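Local structure of thioesterase (Streptomyces sp. WAC02707, 6VAP) at residues A[118-123]-A[247-252]; A[44-49]-A[241-246]; A[194-199]-A[213-218]. The protein probably hydrolyses acyl groups from stalled or misprimed carrier proteins of the borrelidin polyketide synthase, acting as its type II editing thioesterase. One frame throughout, in Å; residues are numbered along the deposited sequence.

Contact 1: A[118-123]-A[247-252]; sequences LEALLV and AEHLRT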
ATOM      1  N   LEU A 118      -0.737  -4.797  14.959  1.00 35.94           N
ATOM      2  CA  LEU A 118      -1.346  -5.032  13.653  1.00 28.81           C
ATOM      3  C   LEU A 118      -1.615  -6.516  13.428  1.00 30.95           C
ATOM      4  O   LEU A 118      -0.784  -7.363  13.753  1.00 33.94           O
ATOM      5  CB  LEU A 118      -0.448  -4.518  12.525  1.00 27.96           C
ATOM      6  CG  LEU A 118      -0.024  -3.052  12.605  1.00 34.75           C
ATOM      7  CD1 LEU A 118       0.923  -2.707  11.453  1.00 35.24           C
ATOM      8  CD2 LEU A 118      -1.269  -2.161  12.520  1.00 32.64           C
ATOM      9  N   GLU A 119      -2.781  -6.835  12.869  1.00 26.36           N
ATOM     10  CA  GLU A 119      -3.093  -8.230  12.567  1.00 38.85           C
ATOM     11  C   GLU A 119      -2.200  -8.767  11.456  1.00 27.58           C
ATOM     12  O   GLU A 119      -1.740  -9.915  11.509  1.00 41.24           O
ATOM     13  CB  GLU A 119      -4.564  -8.353  12.173  1.00 60.04           C
ATOM     14  CG  GLU A 119      -5.525  -7.875  13.234  1.00 86.30           C
ATOM     15  CD  GLU A 119      -5.296  -8.549  14.584  1.00102.99           C
ATOM     16  OE1 GLU A 119      -5.223  -9.796  14.621  1.00110.78           O
ATOM     17  OE2 GLU A 119      -5.203  -7.824  15.601  1.00107.96           O
ATOM     18  N   ALA A 120      -1.989  -7.972  10.419  1.00 20.62           N
ATOM     19  CA  ALA A 120      -1.091  -8.379   9.359  1.00 25.90           C
ATOM     20  C   ALA A 120      -0.620  -7.142   8.613  1.00 23.84           C
ATOM     21  O   ALA A 120      -1.308  -6.114   8.597  1.00 22.84           O
ATOM     22  CB  ALA A 120      -1.783  -9.353   8.407  1.00 30.35           C
ATOM     23  N   LEU A 121       0.570  -7.260   8.001  1.00 16.99           N
ATOM     24  CA  LEU A 121       1.051  -6.316   6.997  1.00 21.06           C
ATOM     25  C   LEU A 121       1.133  -7.100   5.683  1.00 18.70           C
ATOM     26  O   LEU A 121       1.943  -8.032   5.563  1.00 26.93           O
ATOM     27  CB  LEU A 121       2.396  -5.734   7.399  1.00 20.79           C
ATOM     28  CG  LEU A 121       3.085  -4.945   6.311  1.00 25.12           C
ATOM     29  CD1 LEU A 121       2.187  -3.782   5.848  1.00 16.61           C
ATOM     30  CD2 LEU A 121       4.460  -4.453   6.765  1.00 28.60           C
ATOM     31  N   LEU A 122       0.260  -6.775   4.709  1.00 19.22           N
ATOM     32  CA  LEU A 122       0.249  -7.405   3.387  1.00 14.79           C
ATOM     33  C   LEU A 122       0.924  -6.456   2.398  1.00 18.15           C
ATOM     34  O   LEU A 122       0.543  -5.284   2.278  1.00 15.07           O
ATOM     35  CB  LEU A 122      -1.171  -7.740   2.938  1.00 20.01           C
ATOM     36  CG  LEU A 122      -1.845  -8.803   3.793  1.00 34.34           C
ATOM     37  CD1 LEU A 122      -3.065  -8.231   4.540  1.00 35.49           C
ATOM     38  CD2 LEU A 122      -2.275  -9.952   2.917  1.00 41.82           C
ATOM     39  N   VAL A 123       1.965  -6.943   1.737  1.00 17.57           N
ATOM     40  CA  VAL A 123       2.783  -6.125   0.852  1.00 18.48           C
ATOM     41  C   VAL A 123       2.893  -6.820  -0.495  1.00 18.38           C
ATOM     42  O   VAL A 123       3.241  -7.997  -0.575  1.00 19.65           O
ATOM     43  CB  VAL A 123       4.180  -5.878   1.433  1.00 14.68           C
ATOM     44  CG1 VAL A 123       4.080  -4.826   2.577  1.00 12.95           C
ATOM     45  CG2 VAL A 123       4.720  -7.143   1.969  1.00 17.95           C
ATOM     46  N   ALA A 247      -8.919 -11.943   3.525  1.00 29.02           N
ATOM     47  CA  ALA A 247      -9.993 -12.341   4.427  1.00 43.11           C
ATOM     48  C   ALA A 247      -9.495 -13.358   5.436  1.00 33.83           C
ATOM     49  O   ALA A 247      -9.882 -13.312   6.607  1.00 35.88           O
ATOM     50  CB  ALA A 247     -11.163 -12.895   3.612  1.00 46.41           C
ATOM     51  N   GLU A 248      -8.641 -14.292   5.007  1.00 29.66           N
ATOM     52  CA  GLU A 248      -8.097 -15.268   5.946  1.00 35.12           C
ATOM     53  C   GLU A 248      -7.339 -14.570   7.071  1.00 31.62           C
ATOM     54  O   GLU A 248      -7.437 -14.964   8.242  1.00 34.77           O
ATOM     55  CB  GLU A 248      -7.183 -16.249   5.210  1.00 55.30           C
ATOM     56  CG  GLU A 248      -6.685 -17.411   6.068  1.00 75.01           C
ATOM     57  CD  GLU A 248      -7.816 -18.281   6.590  1.00 87.94           C
ATOM     58  OE1 GLU A 248      -8.712 -18.636   5.797  1.00 89.03           O
ATOM     59  OE2 GLU A 248      -7.809 -18.602   7.798  1.00 95.11           O
ATOM     60  N   HIS A 249      -6.582 -13.519   6.748  1.00 30.42           N
ATOM     61  CA  HIS A 249      -5.808 -12.839   7.789  1.00 36.95           C
ATOM     62  C   HIS A 249      -6.698 -12.112   8.791  1.00 37.90           C
ATOM     63  O   HIS A 249      -6.361 -12.028   9.981  1.00 48.63           O
ATOM     64  CB  HIS A 249      -4.831 -11.858   7.152  1.00 40.68           C
ATOM     65  CG  HIS A 249      -3.518 -12.476   6.780  1.00 28.74           C
ATOM     66  ND1 HIS A 249      -2.448 -12.525   7.649  1.00 39.74           N
ATOM     67  CD2 HIS A 249      -3.113 -13.098   5.644  1.00 38.98           C
ATOM     68  CE1 HIS A 249      -1.432 -13.128   7.054  1.00 36.62           C
ATOM     69  NE2 HIS A 249      -1.810 -13.491   5.841  1.00 35.64           N
ATOM     70  N   LEU A 250      -7.838 -11.599   8.338  1.00 33.29           N
ATOM     71  CA  LEU A 250      -8.750 -10.866   9.199  1.00 36.50           C
ATOM     72  C   LEU A 250      -9.898 -11.717   9.716  1.00 39.96           C
ATOM     73  O   LEU A 250     -10.813 -11.179  10.342  1.00 45.23           O
ATOM     74  CB  LEU A 250      -9.300  -9.647   8.462  1.00 44.81           C
ATOM     75  CG  LEU A 250      -8.246  -8.628   8.046  1.00 45.73           C
ATOM     76  CD1 LEU A 250      -8.802  -7.654   7.042  1.00 47.57           C
ATOM     77  CD2 LEU A 250      -7.704  -7.904   9.257  1.00124.74           C
ATOM     78  N   ARG A 251      -9.854 -13.031   9.507  1.00 40.00           N
ATOM     79  CA  ARG A 251     -10.834 -13.957  10.083  1.00 45.21           C
ATOM     80  C   ARG A 251     -12.241 -13.675   9.546  1.00 54.66           C
ATOM     81  O   ARG A 251     -13.225 -13.618  10.291  1.00 68.72           O
ATOM     82  CB  ARG A 251     -10.818 -13.910  11.617  1.00 66.02           C
ATOM     83  CG  ARG A 251      -9.424 -13.925  12.234  1.00 75.95           C
ATOM     84  CD  ARG A 251      -8.747 -15.276  12.061  1.00 89.26           C
ATOM     85  NE  ARG A 251      -7.323 -15.142  11.760  1.00100.05           N
ATOM     86  CZ  ARG A 251      -6.616 -15.998  11.024  1.00109.15           C
ATOM     87  NH1 ARG A 251      -7.193 -17.073  10.501  1.00114.80           N
ATOM     88  NH2 ARG A 251      -5.325 -15.778  10.810  1.00109.28           N
ATOM     89  N   THR A 252     -12.337 -13.514   8.227  1.00 54.20           N
ATOM     90  CA  THR A 252     -13.601 -13.230   7.563  1.00 55.39           C
ATOM     91  C   THR A 252     -13.679 -14.034   6.267  1.00 58.37           C
ATOM     92  O   THR A 252     -12.776 -14.805   5.922  1.00 55.84           O
ATOM     93  CB  THR A 252     -13.750 -11.733   7.252  1.00 62.79           C
ATOM     94  OG1 THR A 252     -12.741 -11.334   6.308  1.00 53.92           O
ATOM     95  CG2 THR A 252     -13.615 -10.899   8.514  1.00 65.87           C
TER
HETATM   96  O   HOH W   1      -2.310 -12.861  10.031  1.00 49.06           O

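Contact 2: A[44-49]-A[241-246]; sequences AAALAP and AILGII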
ATOM      1  N   ALA A  44     -13.242  -3.119  -0.991  1.00 22.01           N
ATOM      2  CA  ALA A  44     -14.335  -2.681  -0.135  1.00 37.40           C
ATOM      3  C   ALA A  44     -15.592  -3.483  -0.433  1.00 25.27           C
ATOM      4  O   ALA A  44     -16.193  -4.068   0.479  1.00 31.30           O
ATOM      5  CB  ALA A  44     -14.582  -1.184  -0.330  1.00 29.76           C
ATOM      6  N   ALA A  45     -15.947  -3.588  -1.728  1.00 28.30           N
ATOM      7  CA  ALA A  45     -17.190  -4.249  -2.121  1.00 33.29           C
ATOM      8  C   ALA A  45     -17.178  -5.728  -1.742  1.00 37.31           C
ATOM      9  O   ALA A  45     -18.218  -6.295  -1.402  1.00 33.76           O
ATOM     10  CB  ALA A  45     -17.406  -4.098  -3.634  1.00 32.57           C
ATOM     11  N   ALA A  46     -16.018  -6.377  -1.810  1.00 29.85           N
ATOM     12  CA  ALA A  46     -15.932  -7.816  -1.586  1.00 37.33           C
ATOM     13  C   ALA A  46     -15.785  -8.200  -0.123  1.00 32.21           C
ATOM     14  O   ALA A  46     -16.156  -9.317   0.249  1.00 33.15           O
ATOM     15  CB  ALA A  46     -14.746  -8.396  -2.358  1.00 39.24           C
ATOM     16  N   LEU A  47     -15.248  -7.318   0.717  1.00 24.81           N
ATOM     17  CA  LEU A  47     -15.008  -7.645   2.120  1.00 30.32           C
ATOM     18  C   LEU A  47     -16.018  -7.016   3.076  1.00 29.61           C
ATOM     19  O   LEU A  47     -16.259  -7.563   4.160  1.00 33.40           O
ATOM     20  CB  LEU A  47     -13.596  -7.211   2.535  1.00 23.88           C
ATOM     21  CG  LEU A  47     -12.449  -7.835   1.757  1.00 25.18           C
ATOM     22  CD1 LEU A  47     -11.136  -7.519   2.416  1.00 29.02           C
ATOM     23  CD2 LEU A  47     -12.612  -9.369   1.584  1.00 27.31           C
ATOM     24  N   ALA A  48     -16.607  -5.882   2.714  1.00 33.73           N
ATOM     25  CA  ALA A  48     -17.592  -5.259   3.583  1.00 33.14           C
ATOM     26  C   ALA A  48     -18.892  -6.046   3.498  1.00 43.32           C
ATOM     27  O   ALA A  48     -19.133  -6.718   2.499  1.00 37.54           O
ATOM     28  CB  ALA A  48     -17.836  -3.812   3.175  1.00 36.96           C
ATOM     29  N   PRO A  49     -19.743  -6.002   4.543  1.00 47.18           N
ATOM     30  CA  PRO A  49     -19.557  -5.244   5.788  1.00 32.90           C
ATOM     31  C   PRO A  49     -18.737  -5.993   6.824  1.00 44.63           C
ATOM     32  O   PRO A  49     -18.540  -5.484   7.930  1.00 31.57           O
ATOM     33  CB  PRO A  49     -20.991  -5.034   6.286  1.00 33.79           C
ATOM     34  CG  PRO A  49     -21.726  -6.266   5.796  1.00 37.27           C
ATOM     35  CD  PRO A  49     -21.047  -6.698   4.511  1.00 47.51           C
ATOM     36  N   ALA A 241      -8.402 -14.340  -5.512  1.00 24.91           N
ATOM     37  CA  ALA A 241      -7.444 -15.053  -4.665  1.00 30.64           C
ATOM     38  C   ALA A 241      -6.853 -14.134  -3.588  1.00 23.28           C
ATOM     39  O   ALA A 241      -6.708 -14.518  -2.420  1.00 25.23           O
ATOM     40  CB  ALA A 241      -6.325 -15.642  -5.529  1.00 31.20           C
ATOM     41  N   ILE A 242      -6.471 -12.921  -3.960  1.00 24.08           N
ATOM     42  CA  ILE A 242      -5.908 -12.014  -2.962  1.00 26.07           C
ATOM     43  C   ILE A 242      -6.948 -11.629  -1.911  1.00 35.48           C
ATOM     44  O   ILE A 242      -6.629 -11.451  -0.728  1.00 25.08           O
ATOM     45  CB  ILE A 242      -5.324 -10.779  -3.660  1.00 28.55           C
ATOM     46  CG1 ILE A 242      -4.153 -11.224  -4.554  1.00 36.04           C
ATOM     47  CG2 ILE A 242      -4.874  -9.759  -2.621  1.00 35.49           C
ATOM     48  CD1 ILE A 242      -3.506 -10.092  -5.310  1.00 40.05           C
ATOM     49  N   LEU A 243      -8.198 -11.457  -2.329  1.00 18.11           N
ATOM     50  CA  LEU A 243      -9.263 -11.156  -1.378  1.00 24.52           C
ATOM     51  C   LEU A 243      -9.461 -12.292  -0.380  1.00 24.84           C
ATOM     52  O   LEU A 243      -9.709 -12.037   0.810  1.00 29.04           O
ATOM     53  CB  LEU A 243     -10.567 -10.873  -2.116  1.00 35.65           C
ATOM     54  CG  LEU A 243     -10.558  -9.736  -3.104  1.00 41.73           C
ATOM     55  CD1 LEU A 243     -11.908  -9.708  -3.878  1.00 49.59           C
ATOM     56  CD2 LEU A 243     -10.315  -8.413  -2.414  1.00 40.41           C
ATOM     57  N   GLY A 244      -9.376 -13.544  -0.845  1.00 26.31           N
ATOM     58  CA  GLY A 244      -9.416 -14.661   0.083  1.00 26.11           C
ATOM     59  C   GLY A 244      -8.223 -14.712   1.025  1.00 27.03           C
ATOM     60  O   GLY A 244      -8.349 -15.140   2.171  1.00 27.72           O
ATOM     61  N   ILE A 245      -7.048 -14.296   0.560  1.00 20.49           N
ATOM     62  CA  ILE A 245      -5.883 -14.223   1.439  1.00 21.18           C
ATOM     63  C   ILE A 245      -6.077 -13.116   2.472  1.00 27.81           C
ATOM     64  O   ILE A 245      -5.821 -13.297   3.671  1.00 36.33           O
ATOM     65  CB  ILE A 245      -4.616 -14.005   0.594  1.00 31.53           C
ATOM     66  CG1 ILE A 245      -4.169 -15.344  -0.024  1.00 45.57           C
ATOM     67  CG2 ILE A 245      -3.502 -13.438   1.428  1.00 32.93           C
ATOM     68  CD1 ILE A 245      -3.205 -15.194  -1.191  1.00 54.74           C
ATOM     69  N   ILE A 246      -6.525 -11.943   2.017  1.00 25.34           N
ATOM     70  CA  ILE A 246      -6.804 -10.862   2.949  1.00 26.31           C
ATOM     71  C   ILE A 246      -7.823 -11.324   3.976  1.00 29.40           C
ATOM     72  O   ILE A 246      -7.619 -11.150   5.175  1.00 29.27           O
ATOM     73  CB  ILE A 246      -7.280  -9.612   2.192  1.00 27.21           C
ATOM     74  CG1 ILE A 246      -6.108  -8.958   1.454  1.00 28.24           C
ATOM     75  CG2 ILE A 246      -7.944  -8.644   3.136  1.00 33.21           C
ATOM     76  CD1 ILE A 246      -6.573  -7.954   0.394  1.00 31.08           C
TER

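Contact 3: A[194-199]-A[213-218]; sequences CPIHAL and RAWSEH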
ATOM      1  N   CYS A 194       4.309  -7.786  13.982  1.00 27.87           N
ATOM      2  CA  CYS A 194       3.064  -8.202  13.331  1.00 27.41           C
ATOM      3  C   CYS A 194       3.412  -9.135  12.200  1.00 26.90           C
ATOM      4  O   CYS A 194       4.400  -8.982  11.591  1.00 27.59           O
ATOM      5  CB  CYS A 194       2.337  -7.081  12.619  1.00 29.39           C
ATOM      6  SG  CYS A 194       3.324  -6.371  11.292  1.00 35.49           S
ATOM      7  N   PRO A 195       2.563 -10.280  11.735  1.00 27.80           N
ATOM      8  CA  PRO A 195       2.753 -11.106  10.536  1.00 28.04           C
ATOM      9  C   PRO A 195       2.927 -10.254   9.289  1.00 25.03           C
ATOM     10  O   PRO A 195       2.322  -9.200   9.127  1.00 23.89           O
ATOM     11  CB  PRO A 195       1.469 -11.937  10.468  1.00 30.59           C
ATOM     12  CG  PRO A 195       0.937 -11.944  11.878  1.00 37.02           C
ATOM     13  CD  PRO A 195       1.323 -10.615  12.456  1.00 30.94           C
ATOM     14  N   ILE A 196       3.792 -10.707   8.406  1.00 22.13           N
ATOM     15  CA  ILE A 196       3.981 -10.079   7.115  1.00 20.22           C
ATOM     16  C   ILE A 196       3.679 -11.117   6.052  1.00 20.00           C
ATOM     17  O   ILE A 196       4.188 -12.241   6.098  1.00 20.64           O
ATOM     18  CB  ILE A 196       5.404  -9.532   6.942  1.00 19.13           C
ATOM     19  CG1 ILE A 196       5.616  -8.301   7.823  1.00 25.44           C
ATOM     20  CG2 ILE A 196       5.615  -9.106   5.427  1.00 17.64           C
ATOM     21  CD1 ILE A 196       6.986  -7.660   7.712  1.00 28.30           C
ATOM     22  N   HIS A 197       2.797 -10.769   5.132  1.00 19.60           N
ATOM     23  CA  HIS A 197       2.447 -11.639   4.019  1.00 19.55           C
ATOM     24  C   HIS A 197       2.818 -10.896   2.748  1.00 21.76           C
ATOM     25  O   HIS A 197       2.250  -9.844   2.445  1.00 19.99           O
ATOM     26  CB  HIS A 197       0.964 -12.033   4.009  1.00 21.24           C
ATOM     27  CG  HIS A 197       0.652 -13.159   3.059  1.00 31.71           C
ATOM     28  ND1 HIS A 197      -0.415 -14.013   3.235  1.00 34.89           N
ATOM     29  CD2 HIS A 197       1.270 -13.575   1.922  1.00 35.76           C
ATOM     30  CE1 HIS A 197      -0.441 -14.902   2.257  1.00 37.32           C
ATOM     31  NE2 HIS A 197       0.565 -14.654   1.440  1.00 40.92           N
ATOM     32  N   ALA A 198       3.758 -11.438   2.002  1.00 25.33           N
ATOM     33  CA  ALA A 198       4.242 -10.800   0.797  1.00 16.89           C
ATOM     34  C   ALA A 198       3.601 -11.477  -0.402  1.00 21.34           C
ATOM     35  O   ALA A 198       3.386 -12.694  -0.410  1.00 18.42           O
ATOM     36  CB  ALA A 198       5.751 -10.910   0.738  1.00 15.84           C
ATOM     37  N   LEU A 199       3.306 -10.686  -1.423  1.00 17.61           N
ATOM     38  CA  LEU A 199       2.636 -11.165  -2.625  1.00 27.00           C
ATOM     39  C   LEU A 199       3.360 -10.591  -3.835  1.00 23.12           C
ATOM     40  O   LEU A 199       3.610  -9.381  -3.893  1.00 19.46           O
ATOM     41  CB  LEU A 199       1.166 -10.754  -2.641  1.00 26.52           C
ATOM     42  CG  LEU A 199       0.418 -10.945  -1.328  1.00 38.39           C
ATOM     43  CD1 LEU A 199      -0.894 -10.224  -1.412  1.00 29.75           C
ATOM     44  CD2 LEU A 199       0.183 -12.415  -0.995  1.00 28.44           C
ATOM     45  N   ARG A 213      11.307 -12.130  -0.720  1.00 21.40           N
ATOM     46  CA  ARG A 213      11.528 -12.952   0.463  1.00 25.97           C
ATOM     47  C   ARG A 213      12.183 -12.132   1.571  1.00 19.49           C
ATOM     48  O   ARG A 213      12.018 -12.447   2.748  1.00 24.88           O
ATOM     49  CB  ARG A 213      12.369 -14.195   0.070  1.00 30.73           C
ATOM     50  CG  ARG A 213      12.762 -15.100   1.225  1.00 60.38           C
ATOM     51  CD  ARG A 213      11.589 -15.929   1.697  1.00 71.05           C
ATOM     52  NE  ARG A 213      11.053 -16.788   0.641  1.00 79.47           N
ATOM     53  CZ  ARG A 213      10.114 -17.711   0.832  1.00 90.40           C
ATOM     54  NH1 ARG A 213       9.602 -17.904   2.041  1.00 95.06           N
ATOM     55  NH2 ARG A 213       9.685 -18.444  -0.191  1.00 90.59           N
ATOM     56  N   ALA A 214      12.950 -11.096   1.222  1.00 24.63           N
ATOM     57  CA  ALA A 214      13.659 -10.339   2.238  1.00 20.25           C
ATOM     58  C   ALA A 214      12.690  -9.624   3.167  1.00 23.54           C
ATOM     59  O   ALA A 214      13.096  -9.207   4.252  1.00 19.98           O
ATOM     60  CB  ALA A 214      14.602  -9.343   1.586  1.00 20.96           C
ATOM     61  N   TRP A 215      11.405  -9.517   2.809  1.00 20.35           N
ATOM     62  CA  TRP A 215      10.453  -8.960   3.760  1.00 22.98           C
ATOM     63  C   TRP A 215      10.451  -9.749   5.055  1.00 26.42           C
ATOM     64  O   TRP A 215      10.123  -9.196   6.102  1.00 23.66           O
ATOM     65  CB  TRP A 215       9.061  -8.927   3.164  1.00 20.58           C
ATOM     66  CG  TRP A 215       8.771  -7.754   2.277  1.00 16.43           C
ATOM     67  CD1 TRP A 215       8.804  -7.748   0.873  1.00 16.96           C
ATOM     68  CD2 TRP A 215       8.336  -6.448   2.656  1.00 23.49           C
ATOM     69  NE1 TRP A 215       8.414  -6.522   0.384  1.00 26.56           N
ATOM     70  CE2 TRP A 215       8.150  -5.700   1.451  1.00 22.00           C
ATOM     71  CE3 TRP A 215       8.158  -5.806   3.880  1.00 25.07           C
ATOM     72  CZ2 TRP A 215       7.754  -4.356   1.464  1.00 17.10           C
ATOM     73  CZ3 TRP A 215       7.748  -4.509   3.887  1.00 25.43           C
ATOM     74  CH2 TRP A 215       7.553  -3.783   2.698  1.00 25.75           C
ATOM     75  N   SER A 216      10.813 -11.026   5.010  1.00 20.74           N
ATOM     76  CA  SER A 216      10.874 -11.832   6.222  1.00 27.33           C
ATOM     77  C   SER A 216      11.848 -11.270   7.250  1.00 30.19           C
ATOM     78  O   SER A 216      11.744 -11.603   8.438  1.00 23.67           O
ATOM     79  CB  SER A 216      11.299 -13.268   5.860  1.00 23.79           C
ATOM     80  OG  SER A 216      12.662 -13.335   5.465  1.00 28.92           O
ATOM     81  N   GLU A 217      12.812 -10.462   6.819  1.00 26.62           N
ATOM     82  CA  GLU A 217      13.833  -9.939   7.710  1.00 24.77           C
ATOM     83  C   GLU A 217      13.372  -8.708   8.470  1.00 31.79           C
ATOM     84  O   GLU A 217      14.157  -8.161   9.254  1.00 28.56           O
ATOM     85  CB  GLU A 217      15.098  -9.616   6.910  1.00 41.40           C
ATOM     86  CG  GLU A 217      15.805 -10.849   6.340  1.00 60.89           C
ATOM     87  CD  GLU A 217      16.748 -10.509   5.201  1.00 71.85           C
ATOM     88  OE1 GLU A 217      17.261  -9.374   5.175  1.00 77.00           O
ATOM     89  OE2 GLU A 217      16.975 -11.370   4.324  1.00 69.12           O
ATOM     90  N   HIS A 218      12.131  -8.271   8.261  1.00 31.21           N
ATOM     91  CA  HIS A 218      11.624  -7.049   8.863  1.00 31.51           C
ATOM     92  C   HIS A 218      10.547  -7.277   9.913  1.00 22.02           C
ATOM     93  O   HIS A 218       9.979  -6.308  10.432  1.00 26.99           O
ATOM     94  CB  HIS A 218      11.084  -6.131   7.779  1.00 20.26           C
ATOM     95  CG  HIS A 218      12.142  -5.584   6.872  1.00 24.06           C
ATOM     96  ND1 HIS A 218      12.775  -4.388   7.114  1.00 22.46           N
ATOM     97  CD2 HIS A 218      12.719  -6.080   5.751  1.00 20.20           C
ATOM     98  CE1 HIS A 218      13.653  -4.145   6.162  1.00 32.64           C
ATOM     99  NE2 HIS A 218      13.660  -5.170   5.334  1.00 22.97           N
TER

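Contact 1: A[118-123]-A[247-252]
The imidazole of His249 meets Ala120 obliquely, the alanine CB coming within 3.3 Å of His249 ND1, a close approach for a methyl. The same methyl stands 4.1 Å from His249 CB, so the inner half of the side chain also rests on the alanine. With chi2 at -90° the ring is turned across its CB-CG bond, which carries ND1 to the Ala120 end of the strand and the opposite flank to Leu122. There Leu122 CD2 meets His249 CD2 at 4.2 Å. One residue on, Leu250 reaches the strand with a single branch: its CD2 lies 4.3 Å from Glu119 CB, and its side chain also touches Ala93 and Cys51. These contacts lay helix 239-250, the C-terminal helix of this α/β-hydrolase fold, against strand 120-124 of the central, mostly parallel sheet. Val123 and Leu121 point to the other face, where helix 99-113 packs. His249 has a polar tie as well: its NE2 is hydrogen-bonded to His197 ND1 on the adjacent strand 196-201, and the two rings meet with their planes at about 55°. This bond would fix the rotation of the imidazole, while the alanine and the leucine confine it from the side of strand 120-124. The helix closes in a Schellman motif around Arg251, which takes a positive phi of 63°. Thr252 N returns to Ala247 O at 2.9 Å, assisted by a weak bond from Thr252 OG1 to the same oxygen. The Arg251 guanidinium, though poorly ordered, folds back so that NH1 forms a salt bridge with Glu248 OE2 at 3.2 Å.

Contact 2: A[44-49]-A[241-246]
Ala44 O draws in the last turn of helix 41-47, accepting Ala48 N at 2.9 Å and, weakly, Leu47 N at 3.4 Å, and so sets the backbone from which Leu47 faces helix 239-250. In the α/β-hydrolase fold these are the first and last helices flanking the same face of the central sheet, and here they pack directly on each other through apolar groups. Ala46 and Leu47 come from one side, Leu243 and Ile246 from the other. Leu47 uses both its branches: CD2 lies 4.0 Å from Leu243 O, over the helix backbone, while CD1 reaches on to Ile246. Leu243 extends its own CD1 to the methyl of the small Ala46, with 3.5 Å between Leu243 CD1 and Ala46 CB, tighter than usual van der Waals contact. Beneath the pair, Leu47 rests on Val53 of strand 52-56 and Ile246 on Phe95 of strand 92-97, so the interface spans strands 52-56 to 92-97, with 26-30 between them. Ile246 holds its CG2 anti to the backbone N, with CG1 beside that N (chi1 -73°); the Leu47 side chain crosses it at about a right angle, and Leu47 CD1 presses on Ile246 CG2 at 3.5 Å.

Contact 3: A[194-199]-A[213-218]
The indole of Trp215 is met obliquely by two groups of strand 196-201: Ile196 CD1 at the six-membered ring, 4.4 Å from Trp215 CE3, and Ala198 CB, which lies 4.4 Å from Trp215 CD1. Phe223, Val123 and Pro129 also touch this side chain. Its one polar atom is satisfied, NE1 being hydrogen-bonded to Arg126 O, which would hold the ring against rotation. Ile196 carries most of the packing. Its CG2 rests 4.1 Å from Trp215 CB, and its CD1 extends beyond, 3.8 Å from Trp215 O, so that the isoleucine lies along the backbone of the short 3-10 segment as well as beside the ring. This follows from chi1 of -71°, which puts Ile196 CG1 beside the backbone N and leaves CG2 anti to it; the Ile196 and Trp215 side chains then cross at about a right angle. Farther along, Ile196 CD1 is 4.4 Å from His218 CB, but the imidazole leads away from the strand. That ring meets Tyr186 edge-to-face and bonds through NE2 to Ser130 OG. The bend into the 3-10 segment is gripped at Arg213 O, which accepts both Ser216 N at 2.9 Å and Ser216 OG, also at 2.9 Å. The hydroxyl sits 18° from the carbonyl plane, so this serine doubles the backbone bond that opens the turn. Strands 196-201 and 223-228 are parallel neighbours, and the chain between them passes through helix 209-213 and the 3-10 turn. This is the last β-α-β crossover of the α/β-hydrolase sheet, with Trp215 and Ile196 packed between the crossover and the strand it covers.

Overall arrangement
From the N terminus, the chain passes 44-49 in helix 41-47, then 118-123 and 194-199 in neighbouring parallel strands. The short loop of contact 3 closes first, when 213-218 returns to strand 196-201. Helix 239-250 then closes two long loops in succession: 241-246 completes contact 2 and 247-252 completes contact 1. Contacts 1 and 2 therefore cross along the chain, while contact 3 nests inside both. In space, Leu122 touches Ile245 and Ile246, and Ile245 reaches His197, joining all three through the C-terminal helix. Contacts 1 and 2 fix that helix to the sheet and to helix 41-47; contact 3 packs the opposite face of the sheet.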